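PDB 6BA9: iron aquisition yersiniabactin synthesis enzyme, YbtT from Escherichia coli, which is a low-specificity type II thioesterase that maintains production of the metallophore yersiniabactin by a mixed non-ribosomal peptide and polyketide synthesis pathway. Local coordinates for residues A[4-9]-A[32-37]; A[36-41]-A[232-237]; A[99-104]-A[181-186]; A[188-193]-A[214-219]. The protein carries 1 engineered substitution. One frame throughout, in Å; residues are numbered along the deposited sequence.

From the N terminus, the edge strand 3-7 comes first. Contact 1 closes a short loop when residues 32-37, at the end of helix 31-34, return to it. Contact 2 begins where contact 1 ends, sharing Glu36 and Gln37. It closes a far longer loop by joining residues 36-41 to helix 233-243. Contacts 3 and 4 both lie inside that loop, one after the other. Contact 3 sets helix 91-105 against the loop before strand 190-195. Contact 4 then pairs that strand with 216-222, the opposite outer strand of the sheet. Contacts 1 and 2 touch, as do 3 and 4, and Phe236 packs on Leu193 between contacts 2 and 4.

Contact 1: A[4-9]-A[32-37]; sequences IPLWPA and HWQAEQ
Trp7 lies with one indole face against Gln37 and its N-H directed at the backbone of Trp33. Gln37 CA sits 3.9 Å from the centroid of the five-membered ring of Trp7, over its face, in a CH-pi contact. The Gln37 side chain then runs obliquely across the indole. Its CG is anti to the backbone N (chi1 180°) and the chain stays extended, which carries the amide past Trp7 CB to Pro8. There Gln37 NE2 donates to Pro8 O at 2.9 Å, meeting it nearly end-on to the carbonyl. The amide plane is only 21° from the indole plane. At the edge of the indole, Trp7 NE1 donates to Trp33 O at 2.8 Å. The bond is nearly straight (170°) and lies in the ring plane, but NE1 sits above the plane of the Trp33 carbonyl. Leu6 divides its two methyls. CD1 meets the edge of the Trp33 ring at CE3, 4.0 Å away, while CD2 rests on Gln34 CD at 3.8 Å. Leu6 and Trp7 both face Leu43 in a classic beta bulge. The buried indole N-H thus has a backbone acceptor, and a face contact plus an edge bond together restrain the orientation of the ring.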
loop_
_atom_site.group_PDB
_atom_site.type_symbol
_atom_site.label_atom_id
_atom_site.label_comp_id
_atom_site.label_asym_id
_atom_site.label_seq_id
_atom_site.Cartn_x
_atom_site.Cartn_y
_atom_site.Cartn_z
ATOM N N ILE A 4 -10.375 8.455 0.882
ATOM C CA ILE A 4 -11.330 8.975 -0.103
ATOM C C ILE A 4 -12.045 7.792 -0.753
ATOM O O ILE A 4 -11.408 6.789 -1.102
ATOM C CB ILE A 4 -10.655 9.893 -1.136
ATOM C CG1 ILE A 4 -9.601 9.153 -1.940
ATOM C CG2 ILE A 4 -10.020 11.090 -0.455
ATOM C CD1 ILE A 4 -8.981 9.974 -3.096
ATOM N N PRO A 5 -13.355 7.879 -0.968
ATOM C CA PRO A 5 -14.086 6.763 -1.576
ATOM C C PRO A 5 -13.845 6.686 -3.076
ATOM O O PRO A 5 -13.861 7.703 -3.774
ATOM C CB PRO A 5 -15.551 7.111 -1.276
ATOM C CG PRO A 5 -15.561 8.591 -1.203
ATOM C CD PRO A 5 -14.249 8.984 -0.579
ATOM N N LEU A 6 -13.603 5.469 -3.574
ATOM C CA LEU A 6 -13.498 5.215 -5.010
ATOM C C LEU A 6 -14.692 4.442 -5.544
ATOM O O LEU A 6 -15.227 4.786 -6.608
ATOM C CB LEU A 6 -12.214 4.448 -5.355
ATOM C CG LEU A 6 -10.861 5.091 -5.019
ATOM C CD1 LEU A 6 -9.710 4.259 -5.542
ATOM C CD2 LEU A 6 -10.768 6.508 -5.565
ATOM N N TRP A 7 -15.115 3.392 -4.845
ATOM C CA TRP A 7 -16.322 2.646 -5.192
ATOM C C TRP A 7 -17.266 2.613 -4.003
ATOM O O TRP A 7 -16.830 2.382 -2.869
ATOM C CB TRP A 7 -16.066 1.165 -5.536
ATOM C CG TRP A 7 -15.093 0.851 -6.597
ATOM C CD1 TRP A 7 -14.680 1.650 -7.626
ATOM C CD2 TRP A 7 -14.379 -0.373 -6.731
ATOM N NE1 TRP A 7 -13.753 0.990 -8.383
ATOM C CE2 TRP A 7 -13.548 -0.255 -7.854
ATOM C CE3 TRP A 7 -14.367 -1.566 -6.005
ATOM C CZ2 TRP A 7 -12.708 -1.280 -8.270
ATOM C CZ3 TRP A 7 -13.526 -2.574 -6.408
ATOM C CH2 TRP A 7 -12.711 -2.431 -7.540
ATOM N N PRO A 8 -18.565 2.748 -4.229
ATOM C CA PRO A 8 -19.526 2.406 -3.191
ATOM C C PRO A 8 -19.764 0.905 -3.209
ATOM O O PRO A 8 -19.531 0.224 -4.211
ATOM C CB PRO A 8 -20.778 3.152 -3.657
ATOM C CG PRO A 8 -20.697 3.023 -5.135
ATOM C CD PRO A 8 -19.237 3.108 -5.492
ATOM N N ALA A 9 -20.215 0.381 -2.075
ATOM C CA ALA A 9 -20.622 -1.010 -2.055
ATOM C C ALA A 9 -21.801 -1.198 -3.001
ATOM O O ALA A 9 -22.616 -0.290 -3.198
ATOM C CB ALA A 9 -21.031 -1.422 -0.642
ATOM N N HIS A 32 -7.805 4.761 -13.073
ATOM C CA HIS A 32 -8.292 3.603 -13.821
ATOM C C HIS A 32 -9.217 2.735 -12.974
ATOM O O HIS A 32 -10.178 2.148 -13.492
ATOM C CB HIS A 32 -7.118 2.785 -14.357
ATOM C CG HIS A 32 -7.533 1.528 -15.059
ATOM N ND1 HIS A 32 -8.321 1.538 -16.190
ATOM C CD2 HIS A 32 -7.276 0.226 -14.789
ATOM C CE1 HIS A 32 -8.535 0.296 -16.587
ATOM N NE2 HIS A 32 -7.909 -0.519 -15.755
ATOM N N TRP A 33 -8.958 2.652 -11.668
ATOM C CA TRP A 33 -9.867 1.913 -10.797
ATOM C C TRP A 33 -11.248 2.547 -10.748
ATOM O O TRP A 33 -12.250 1.848 -10.576
ATOM C CB TRP A 33 -9.296 1.831 -9.379
ATOM C CG TRP A 33 -8.185 0.855 -9.190
ATOM C CD1 TRP A 33 -7.553 0.112 -10.134
ATOM C CD2 TRP A 33 -7.578 0.519 -7.943
ATOM N NE1 TRP A 33 -6.584 -0.675 -9.559
ATOM C CE2 TRP A 33 -6.590 -0.446 -8.203
ATOM C CE3 TRP A 33 -7.786 0.935 -6.625
ATOM C CZ2 TRP A 33 -5.807 -1.001 -7.193
ATOM C CZ3 TRP A 33 -7.016 0.387 -5.633
ATOM C CH2 TRP A 33 -6.043 -0.575 -5.915
ATOM N N GLN A 34 -11.330 3.866 -10.883
ATOM C CA GLN A 34 -12.631 4.527 -10.907
ATOM C C GLN A 34 -13.366 4.335 -12.224
ATOM O O GLN A 34 -14.585 4.536 -12.272
ATOM C CB GLN A 34 -12.463 6.018 -10.634
ATOM C CG GLN A 34 -11.930 6.301 -9.261
ATOM C CD GLN A 34 -11.734 7.779 -9.011
ATOM O OE1 GLN A 34 -10.681 8.340 -9.325
ATOM N NE2 GLN A 34 -12.752 8.421 -8.448
ATOM N N ALA A 35 -12.668 3.956 -13.293
ATOM C CA ALA A 35 -13.342 3.749 -14.566
ATOM C C ALA A 35 -14.339 2.606 -14.493
ATOM O O ALA A 35 -15.265 2.548 -15.307
ATOM C CB ALA A 35 -12.323 3.452 -15.666
ATOM N N GLU A 36 -14.172 1.688 -13.538
ATOM C CA GLU A 36 -14.993 0.488 -13.534
ATOM C C GLU A 36 -14.877 -0.260 -12.210
ATOM O O GLU A 36 -13.772 -0.587 -11.780
ATOM C CB GLU A 36 -14.543 -0.416 -14.680
ATOM C CG GLU A 36 -15.329 -1.704 -14.798
ATOM C CD GLU A 36 -14.863 -2.587 -15.947
ATOM O OE1 GLU A 36 -15.593 -3.540 -16.286
ATOM O OE2 GLU A 36 -13.763 -2.340 -16.505
ATOM N N GLN A 37 -16.009 -0.556 -11.582
ATOM C CA GLN A 37 -16.026 -1.302 -10.330
ATOM C C GLN A 37 -15.810 -2.787 -10.606
ATOM O O GLN A 37 -16.587 -3.414 -11.339
ATOM C CB GLN A 37 -17.341 -1.054 -9.599
ATOM C CG GLN A 37 -17.462 -1.787 -8.289
ATOM C CD GLN A 37 -18.413 -1.114 -7.321
ATOM O OE1 GLN A 37 -19.068 -0.122 -7.652
ATOM N NE2 GLN A 37 -18.482 -1.637 -6.114
#

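Contact 2: A[36-41]-A[232-237]; sequences EQLADC and QARSFF
The guanidinium of Arg234 receives Glu36 OE1 at its edge, near its plane, while one face of the Phe237 ring is covered by Phe236 CD2. Arg234 NH1 donates to Glu36 OE1 at 3.2 Å and reaches it from above the carboxylate plane. The second link, Arg234 NH2 to Glu36 OE2, is short at 2.6 Å but badly bent (117°), so it is weak as a hydrogen bond. Both nitrogens pair with the carboxylate, but the planes stand 73° apart, so this is not the coplanar bidentate geometry. Glu36 reaches across with an extended chain. Leu38 packs beside the ion pair. Its CD2 lies 3.5 Å from Arg234 NH1, and its CD1 touches both Ala233 CB at 3.7 Å and Phe237 CD2 at 3.8 Å. Leu38 thus meets Ala233, Arg234 and Phe237, within the first five residues of the helix. Gln37 NE2 also donates to Ala39 O (3.0 Å), which closes the loop on itself. The contact lays the loop between helix 31-34 and strand 42-46 on the start of helix 233-243. Phe237 reaches further, meeting the rings of Trp7 and Trp33 and touching Leu17 of strand 16-20.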
loop_
_atom_site.group_PDB
_atom_site.type_symbol
_atom_site.label_atom_id
_atom_site.label_comp_id
_atom_site.label_asym_id
_atom_site.label_seq_id
_atom_site.Cartn_x
_atom_site.Cartn_y
_atom_site.Cartn_z
ATOM N N GLU A 36 -14.172 1.688 -13.538
ATOM C CA GLU A 36 -14.993 0.488 -13.534
ATOM C C GLU A 36 -14.877 -0.260 -12.210
ATOM O O GLU A 36 -13.772 -0.587 -11.780
ATOM C CB GLU A 36 -14.543 -0.416 -14.680
ATOM C CG GLU A 36 -15.329 -1.704 -14.798
ATOM C CD GLU A 36 -14.863 -2.587 -15.947
ATOM O OE1 GLU A 36 -15.593 -3.540 -16.286
ATOM O OE2 GLU A 36 -13.763 -2.340 -16.505
ATOM N N GLN A 37 -16.009 -0.556 -11.582
ATOM C CA GLN A 37 -16.026 -1.302 -10.330
ATOM C C GLN A 37 -15.810 -2.787 -10.606
ATOM O O GLN A 37 -16.587 -3.414 -11.339
ATOM C CB GLN A 37 -17.341 -1.054 -9.599
ATOM C CG GLN A 37 -17.462 -1.787 -8.289
ATOM C CD GLN A 37 -18.413 -1.114 -7.321
ATOM O OE1 GLN A 37 -19.068 -0.122 -7.652
ATOM N NE2 GLN A 37 -18.482 -1.637 -6.114
ATOM N N LEU A 38 -14.757 -3.358 -10.021
ATOM C CA LEU A 38 -14.348 -4.722 -10.322
ATOM C C LEU A 38 -14.699 -5.733 -9.232
ATOM O O LEU A 38 -14.426 -6.932 -9.398
ATOM C CB LEU A 38 -12.849 -4.764 -10.608
ATOM C CG LEU A 38 -12.444 -3.914 -11.810
ATOM C CD1 LEU A 38 -10.941 -3.819 -11.984
ATOM C CD2 LEU A 38 -13.050 -4.493 -13.090
ATOM N N ALA A 39 -15.295 -5.286 -8.137
ATOM C CA ALA A 39 -15.775 -6.161 -7.077
ATOM C C ALA A 39 -16.840 -5.383 -6.331
ATOM O O ALA A 39 -16.915 -4.160 -6.440
ATOM C CB ALA A 39 -14.659 -6.587 -6.114
ATOM N N ASP A 40 -17.675 -6.098 -5.570
ATOM C CA ASP A 40 -18.862 -5.474 -4.986
ATOM C C ASP A 40 -18.612 -4.729 -3.666
ATOM O O ASP A 40 -19.517 -4.030 -3.184
ATOM C CB ASP A 40 -19.939 -6.538 -4.782
ATOM C CG ASP A 40 -20.513 -7.055 -6.101
ATOM O OD1 ASP A 40 -20.236 -6.480 -7.173
ATOM O OD2 ASP A 40 -21.240 -8.059 -6.037
ATOM N N CYS A 41 -17.428 -4.860 -3.073
ATOM C CA CYS A 41 -17.129 -4.156 -1.840
ATOM C C CYS A 41 -17.029 -2.663 -2.103
ATOM O O CYS A 41 -16.722 -2.229 -3.213
ATOM C CB CYS A 41 -15.776 -4.635 -1.297
ATOM S SG CYS A 41 -14.396 -4.545 -2.473
ATOM N N GLN A 232 -3.038 -4.253 -14.266
ATOM C CA GLN A 232 -3.691 -5.554 -14.273
ATOM C C GLN A 232 -4.719 -5.598 -13.142
ATOM O O GLN A 232 -4.802 -6.567 -12.385
ATOM C CB GLN A 232 -2.647 -6.662 -14.128
ATOM C CG GLN A 232 -1.606 -6.707 -15.252
ATOM C CD GLN A 232 -2.212 -6.927 -16.605
ATOM O OE1 GLN A 232 -3.222 -7.616 -16.748
ATOM N NE2 GLN A 232 -1.591 -6.341 -17.622
ATOM N N ALA A 233 -5.526 -4.541 -13.061
ATOM C CA ALA A 233 -6.525 -4.410 -12.002
ATOM C C ALA A 233 -7.451 -5.620 -11.927
ATOM O O ALA A 233 -7.826 -6.055 -10.837
ATOM C CB ALA A 233 -7.336 -3.142 -12.222
ATOM N N ARG A 234 -7.864 -6.160 -13.079
ATOM C CA ARG A 234 -8.778 -7.296 -13.052
ATOM C C ARG A 234 -8.160 -8.483 -12.320
ATOM O O ARG A 234 -8.811 -9.110 -11.481
ATOM C CB ARG A 234 -9.212 -7.667 -14.473
ATOM C CG ARG A 234 -10.088 -6.597 -15.101
ATOM C CD ARG A 234 -10.709 -7.016 -16.425
ATOM N NE ARG A 234 -11.131 -5.837 -17.177
ATOM C CZ ARG A 234 -12.339 -5.283 -17.123
ATOM N NH1 ARG A 234 -13.305 -5.799 -16.367
ATOM N NH2 ARG A 234 -12.586 -4.197 -17.849
ATOM N N SER A 235 -6.886 -8.787 -12.599
ATOM C CA SER A 235 -6.204 -9.872 -11.901
ATOM C C SER A 235 -6.031 -9.558 -10.414
ATOM O O SER A 235 -6.214 -10.437 -9.555
ATOM C CB SER A 235 -4.846 -10.126 -12.554
ATOM O OG SER A 235 -4.994 -10.503 -13.912
ATOM N N PHE A 236 -5.661 -8.313 -10.096
ATOM C CA PHE A 236 -5.447 -7.903 -8.708
ATOM C C PHE A 236 -6.713 -8.100 -7.880
ATOM O O PHE A 236 -6.696 -8.762 -6.838
ATOM C CB PHE A 236 -4.991 -6.437 -8.733
ATOM C CG PHE A 236 -4.640 -5.837 -7.383
ATOM C CD1 PHE A 236 -3.417 -6.091 -6.783
ATOM C CD2 PHE A 236 -5.513 -4.947 -6.759
ATOM C CE1 PHE A 236 -3.095 -5.503 -5.574
ATOM C CE2 PHE A 236 -5.192 -4.365 -5.546
ATOM C CZ PHE A 236 -3.986 -4.648 -4.957
ATOM N N PHE A 237 -7.834 -7.551 -8.340
ATOM C CA PHE A 237 -9.073 -7.705 -7.582
ATOM C C PHE A 237 -9.581 -9.137 -7.576
ATOM O O PHE A 237 -10.130 -9.573 -6.563
ATOM C CB PHE A 237 -10.135 -6.702 -8.031
ATOM C CG PHE A 237 -9.796 -5.291 -7.624
ATOM C CD1 PHE A 237 -9.911 -4.901 -6.296
ATOM C CD2 PHE A 237 -9.323 -4.382 -8.540
ATOM C CE1 PHE A 237 -9.580 -3.616 -5.905
ATOM C CE2 PHE A 237 -8.995 -3.109 -8.163
ATOM C CZ PHE A 237 -9.120 -2.724 -6.835
#

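Contact 3: A[99-104]-A[181-186]; sequences TCRLLE and DVCPPL
Leu186 makes the apolar part of the contact by straddling the backbone of helix 91-105 at Arg101. Its CD2 lies 3.7 Å from Arg101 CA and also touches CB, while its CD1 reaches Cys100 CB at 4.1 Å. The leucine and the arginine side chain cross at about a right angle. A chi1 of 179° turns the Arg101 chain away from its own amide nitrogen, and it runs extended, which takes its guanidinium out over the loop. One face of that group receives Cys183 SG, 4.0 Å from Arg101 NE and offset toward the rim. This is packing of sulfur on a flat cation. The charge itself pairs with Glu98 through Arg101 NH1.

The polar part belongs to Glu104. No direct hydrogen bond joins the two segments, but a water donates both to Glu104 OE2 (3.1 Å) and to Pro185 O (2.9 Å). Glu104 OE2 also packs 3.7 Å from Leu186 CA. Beyond the segments, Thr188 OG1 donates to OE1 and Arg187 N to OE2. Both carboxylate oxygens therefore have donors, which would probably stabilise the charged form.

The fold is the alpha/beta hydrolase fold of the thioesterase family. Here the C-terminal part of helix 91-105, which follows strand 84-89, packs on the loop leading into strand 190-195.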
loop_
_atom_site.group_PDB
_atom_site.type_symbol
_atom_site.label_atom_id
_atom_site.label_comp_id
_atom_site.label_asym_id
_atom_site.label_seq_id
_atom_site.Cartn_x
_atom_site.Cartn_y
_atom_site.Cartn_z
ATOM N N THR A 99 -0.912 -0.719 10.198
ATOM C CA THR A 99 -2.288 -0.384 10.548
ATOM C C THR A 99 -3.029 -1.609 11.056
ATOM O O THR A 99 -3.737 -1.548 12.075
ATOM C CB THR A 99 -2.998 0.208 9.326
ATOM O OG1 THR A 99 -2.316 1.393 8.894
ATOM C CG2 THR A 99 -4.441 0.591 9.649
ATOM N N CYS A 100 -2.861 -2.730 10.365
ATOM C CA CYS A 100 -3.503 -3.967 10.769
ATOM C C CYS A 100 -3.019 -4.395 12.140
ATOM O O CYS A 100 -3.819 -4.867 12.961
ATOM C CB CYS A 100 -3.223 -5.049 9.722
ATOM S SG CYS A 100 -4.284 -6.519 9.869
ATOM N N ARG A 101 -1.732 -4.203 12.418
ATOM C CA ARG A 101 -1.171 -4.513 13.735
ATOM C C ARG A 101 -1.913 -3.749 14.822
ATOM O O ARG A 101 -2.345 -4.331 15.826
ATOM C CB ARG A 101 0.317 -4.184 13.737
ATOM C CG ARG A 101 1.082 -4.425 15.028
ATOM C CD ARG A 101 2.610 -4.610 14.760
ATOM N NE ARG A 101 3.383 -4.175 15.918
ATOM C CZ ARG A 101 4.399 -3.311 15.901
ATOM N NH1 ARG A 101 4.828 -2.772 14.767
ATOM N NH2 ARG A 101 5.007 -2.994 17.043
ATOM N N LEU A 102 -2.104 -2.443 14.626
ATOM C CA LEU A 102 -2.791 -1.639 15.635
ATOM C C LEU A 102 -4.244 -2.072 15.798
ATOM O O LEU A 102 -4.739 -2.185 16.925
ATOM C CB LEU A 102 -2.720 -0.156 15.259
ATOM C CG LEU A 102 -1.316 0.458 15.265
ATOM C CD1 LEU A 102 -1.318 1.845 14.701
ATOM C CD2 LEU A 102 -0.705 0.477 16.684
ATOM N N LEU A 103 -4.957 -2.317 14.701
ATOM C CA LEU A 103 -6.368 -2.676 14.787
ATOM C C LEU A 103 -6.557 -4.037 15.440
ATOM O O LEU A 103 -7.477 -4.228 16.254
ATOM C CB LEU A 103 -7.013 -2.657 13.411
ATOM C CG LEU A 103 -7.092 -1.268 12.802
ATOM C CD1 LEU A 103 -7.697 -1.403 11.428
ATOM C CD2 LEU A 103 -7.904 -0.305 13.650
ATOM N N GLU A 104 -5.698 -4.995 15.092
ATOM C CA GLU A 104 -5.762 -6.321 15.706
ATOM C C GLU A 104 -5.509 -6.233 17.204
ATOM O O GLU A 104 -6.246 -6.841 17.999
ATOM C CB GLU A 104 -4.741 -7.246 15.018
ATOM C CG GLU A 104 -4.802 -8.686 15.428
ATOM C CD GLU A 104 -3.848 -9.526 14.590
ATOM O OE1 GLU A 104 -3.843 -9.367 13.347
ATOM O OE2 GLU A 104 -3.093 -10.293 15.196
ATOM N N ASP A 181 11.170 -11.317 15.313
ATOM C CA ASP A 181 10.744 -11.565 16.682
ATOM C C ASP A 181 10.596 -10.295 17.502
ATOM O O ASP A 181 10.269 -10.383 18.690
ATOM C CB ASP A 181 11.672 -12.567 17.376
ATOM C CG ASP A 181 13.060 -12.026 17.613
ATOM O OD1 ASP A 181 13.295 -10.811 17.433
ATOM O OD2 ASP A 181 13.933 -12.836 17.996
ATOM N N VAL A 182 10.807 -9.125 16.896
ATOM C CA VAL A 182 10.587 -7.857 17.577
ATOM C C VAL A 182 9.142 -7.686 18.019
ATOM O O VAL A 182 8.878 -6.951 18.976
ATOM C CB VAL A 182 11.074 -6.677 16.697
ATOM C CG1 VAL A 182 10.587 -5.347 17.244
ATOM C CG2 VAL A 182 12.604 -6.677 16.616
ATOM N N CYS A 183 8.186 -8.344 17.369
ATOM C CA CYS A 183 6.826 -8.329 17.889
ATOM C C CYS A 183 6.121 -9.619 17.513
ATOM O O CYS A 183 6.616 -10.391 16.683
ATOM C CB CYS A 183 6.029 -7.153 17.347
ATOM S SG CYS A 183 5.819 -7.278 15.564
ATOM N N PRO A 184 4.941 -9.857 18.088
ATOM C CA PRO A 184 4.199 -11.064 17.749
ATOM C C PRO A 184 3.766 -11.052 16.303
ATOM O O PRO A 184 3.533 -9.979 15.711
ATOM C CB PRO A 184 2.981 -11.003 18.688
ATOM C CG PRO A 184 3.433 -10.148 19.823
ATOM C CD PRO A 184 4.315 -9.125 19.203
ATOM N N PRO A 185 3.613 -12.214 15.681
ATOM C CA PRO A 185 3.076 -12.265 14.327
ATOM C C PRO A 185 1.622 -11.833 14.328
ATOM O O PRO A 185 0.910 -11.926 15.334
ATOM C CB PRO A 185 3.211 -13.742 13.947
ATOM C CG PRO A 185 3.132 -14.456 15.249
ATOM C CD PRO A 185 3.807 -13.565 16.251
ATOM N N LEU A 186 1.182 -11.338 13.189
ATOM C CA LEU A 186 -0.204 -10.940 13.042
ATOM C C LEU A 186 -1.055 -12.151 12.739
ATOM O O LEU A 186 -0.635 -13.049 12.002
ATOM C CB LEU A 186 -0.332 -9.936 11.898
ATOM C CG LEU A 186 0.275 -8.557 12.134
ATOM C CD1 LEU A 186 -0.266 -7.580 11.085
ATOM C CD2 LEU A 186 -0.036 -8.040 13.529
HETATM O O HOH W 1 -0.486 -9.875 16.741
#

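Contact 4: A[188-193]-A[214-219]; sequences TPALLL and SHVTGP
Ala190 and Val216 are bridge partners on parallel strands, their side chains on one face of the sheet, and Leu192 packs onto the valine. This is the tight part. Leu192 CG lies 3.6 Å from Val216 CG2, and that methyl also meets Ala190 CB at 4.2 Å. With CG1 at chi1 60°, between backbone N and carbonyl carbon, CG2 lies opposite the N and reaches both. Three hydrogen bonds join the backbones. Ala190 N donates to His215 O at 2.9 Å, Thr217 N to Ala190 O and Leu192 N to Thr217 O, both at 3.0 Å. Gly218, at phi 114°, and the cis peptide before Pro219 interrupt the pairing within strand 216-222. The CA of Leu192 lies nearest that of Pro219, and pairing resumes with a backbone bond between Leu192 and Val220.

The start of the pair is looser and wetter. One water donates to Thr188 O and accepts from His215 N (2.9 Å), bridging the segments ahead of the clear pairing. A second water donates to Ala190 O and bonds Thr217 OG1. His215 turns its end away and uses ND1 on Arg187 O.

The pair belongs to the beta-alpha-beta unit of strand 190-195, helix 203-207 and strand 216-222. Leu192 touches Val206 of that helix; Leu191 and Thr217 touch His243 of helix 233-243. Strand 112-116 bonds to the other edge of strand 190-195.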
loop_
_atom_site.group_PDB
_atom_site.type_symbol
_atom_site.label_atom_id
_atom_site.label_comp_id
_atom_site.label_asym_id
_atom_site.label_seq_id
_atom_site.Cartn_x
_atom_site.Cartn_y
_atom_site.Cartn_z
ATOM N N THR A 188 -4.394 -11.766 11.667
ATOM C CA THR A 188 -5.358 -11.473 10.617
ATOM C C THR A 188 -5.016 -12.295 9.371
ATOM O O THR A 188 -3.856 -12.304 8.939
ATOM C CB THR A 188 -5.290 -9.980 10.277
ATOM O OG1 THR A 188 -5.734 -9.188 11.396
ATOM C CG2 THR A 188 -6.158 -9.636 9.062
ATOM N N PRO A 189 -5.990 -12.945 8.736
ATOM C CA PRO A 189 -5.688 -13.704 7.516
ATOM C C PRO A 189 -5.129 -12.788 6.440
ATOM O O PRO A 189 -5.642 -11.687 6.210
ATOM C CB PRO A 189 -7.049 -14.266 7.109
ATOM C CG PRO A 189 -7.791 -14.363 8.391
ATOM C CD PRO A 189 -7.383 -13.136 9.163
ATOM N N ALA A 190 -4.076 -13.262 5.782
ATOM C CA ALA A 190 -3.244 -12.444 4.919
ATOM C C ALA A 190 -3.028 -13.115 3.574
ATOM O O ALA A 190 -2.884 -14.343 3.475
ATOM C CB ALA A 190 -1.901 -12.157 5.558
ATOM N N LEU A 191 -2.966 -12.275 2.538
ATOM C CA LEU A 191 -2.651 -12.684 1.184
ATOM C C LEU A 191 -1.437 -11.905 0.715
ATOM O O LEU A 191 -1.386 -10.676 0.872
ATOM C CB LEU A 191 -3.823 -12.374 0.265
ATOM C CG LEU A 191 -3.618 -12.546 -1.235
ATOM C CD1 LEU A 191 -3.320 -14.023 -1.590
ATOM C CD2 LEU A 191 -4.841 -12.048 -1.993
ATOM N N LEU A 192 -0.464 -12.608 0.150
ATOM C CA LEU A 192 0.735 -12.021 -0.416
ATOM C C LEU A 192 0.626 -12.063 -1.931
ATOM O O LEU A 192 0.336 -13.123 -2.504
ATOM C CB LEU A 192 1.968 -12.822 0.010
ATOM C CG LEU A 192 2.219 -13.002 1.510
ATOM C CD1 LEU A 192 3.482 -13.814 1.761
ATOM C CD2 LEU A 192 2.308 -11.681 2.227
ATOM N N LEU A 193 0.837 -10.911 -2.568
ATOM C CA LEU A 193 0.834 -10.783 -4.015
ATOM C C LEU A 193 2.189 -10.277 -4.477
ATOM O O LEU A 193 2.814 -9.428 -3.824
ATOM C CB LEU A 193 -0.258 -9.806 -4.468
ATOM C CG LEU A 193 -1.701 -10.171 -4.146
ATOM C CD1 LEU A 193 -2.619 -9.078 -4.646
ATOM C CD2 LEU A 193 -2.071 -11.502 -4.775
ATOM N N SER A 214 0.882 -15.212 10.804
ATOM C CA SER A 214 0.526 -16.575 11.226
ATOM C C SER A 214 -0.416 -17.298 10.276
ATOM O O SER A 214 -0.432 -18.544 10.254
ATOM C CB SER A 214 -0.108 -16.522 12.611
ATOM O OG SER A 214 0.849 -16.034 13.522
ATOM N N HIS A 215 -1.224 -16.581 9.502
ATOM C CA HIS A 215 -2.276 -17.169 8.672
ATOM C C HIS A 215 -2.161 -16.509 7.308
ATOM O O HIS A 215 -2.742 -15.438 7.076
ATOM C CB HIS A 215 -3.650 -16.974 9.295
ATOM C CG HIS A 215 -3.766 -17.605 10.645
ATOM N ND1 HIS A 215 -3.957 -16.872 11.796
ATOM C CD2 HIS A 215 -3.662 -18.897 11.029
ATOM C CE1 HIS A 215 -3.978 -17.692 12.835
ATOM N NE2 HIS A 215 -3.801 -18.923 12.396
ATOM N N VAL A 216 -1.396 -17.116 6.408
ATOM C CA VAL A 216 -0.970 -16.426 5.197
ATOM C C VAL A 216 -1.006 -17.376 4.014
ATOM O O VAL A 216 -0.664 -18.558 4.128
ATOM C CB VAL A 216 0.416 -15.797 5.400
ATOM C CG1 VAL A 216 1.451 -16.848 5.728
ATOM C CG2 VAL A 216 0.828 -14.973 4.185
ATOM N N THR A 217 -1.435 -16.851 2.879
ATOM C CA THR A 217 -1.463 -17.548 1.606
ATOM C C THR A 217 -0.622 -16.758 0.623
ATOM O O THR A 217 -0.714 -15.525 0.577
ATOM C CB THR A 217 -2.887 -17.605 1.062
ATOM O OG1 THR A 217 -3.744 -18.291 1.989
ATOM C CG2 THR A 217 -2.918 -18.331 -0.293
ATOM N N GLY A 218 0.157 -17.461 -0.190
ATOM C CA GLY A 218 0.963 -16.844 -1.223
ATOM C C GLY A 218 2.454 -16.980 -0.990
ATOM O O GLY A 218 2.893 -17.700 -0.083
ATOM N N PRO A 219 3.279 -16.287 -1.795
ATOM C CA PRO A 219 2.855 -15.314 -2.815
ATOM C C PRO A 219 2.058 -15.911 -3.962
ATOM O O PRO A 219 2.335 -17.027 -4.436
ATOM C CB PRO A 219 4.184 -14.738 -3.336
ATOM C CG PRO A 219 5.193 -15.009 -2.223
ATOM C CD PRO A 219 4.739 -16.301 -1.619
HETATM O O HOH W 2 -1.513 -13.735 9.382
HETATM O O HOH W 3 -4.972 -16.318 3.928
#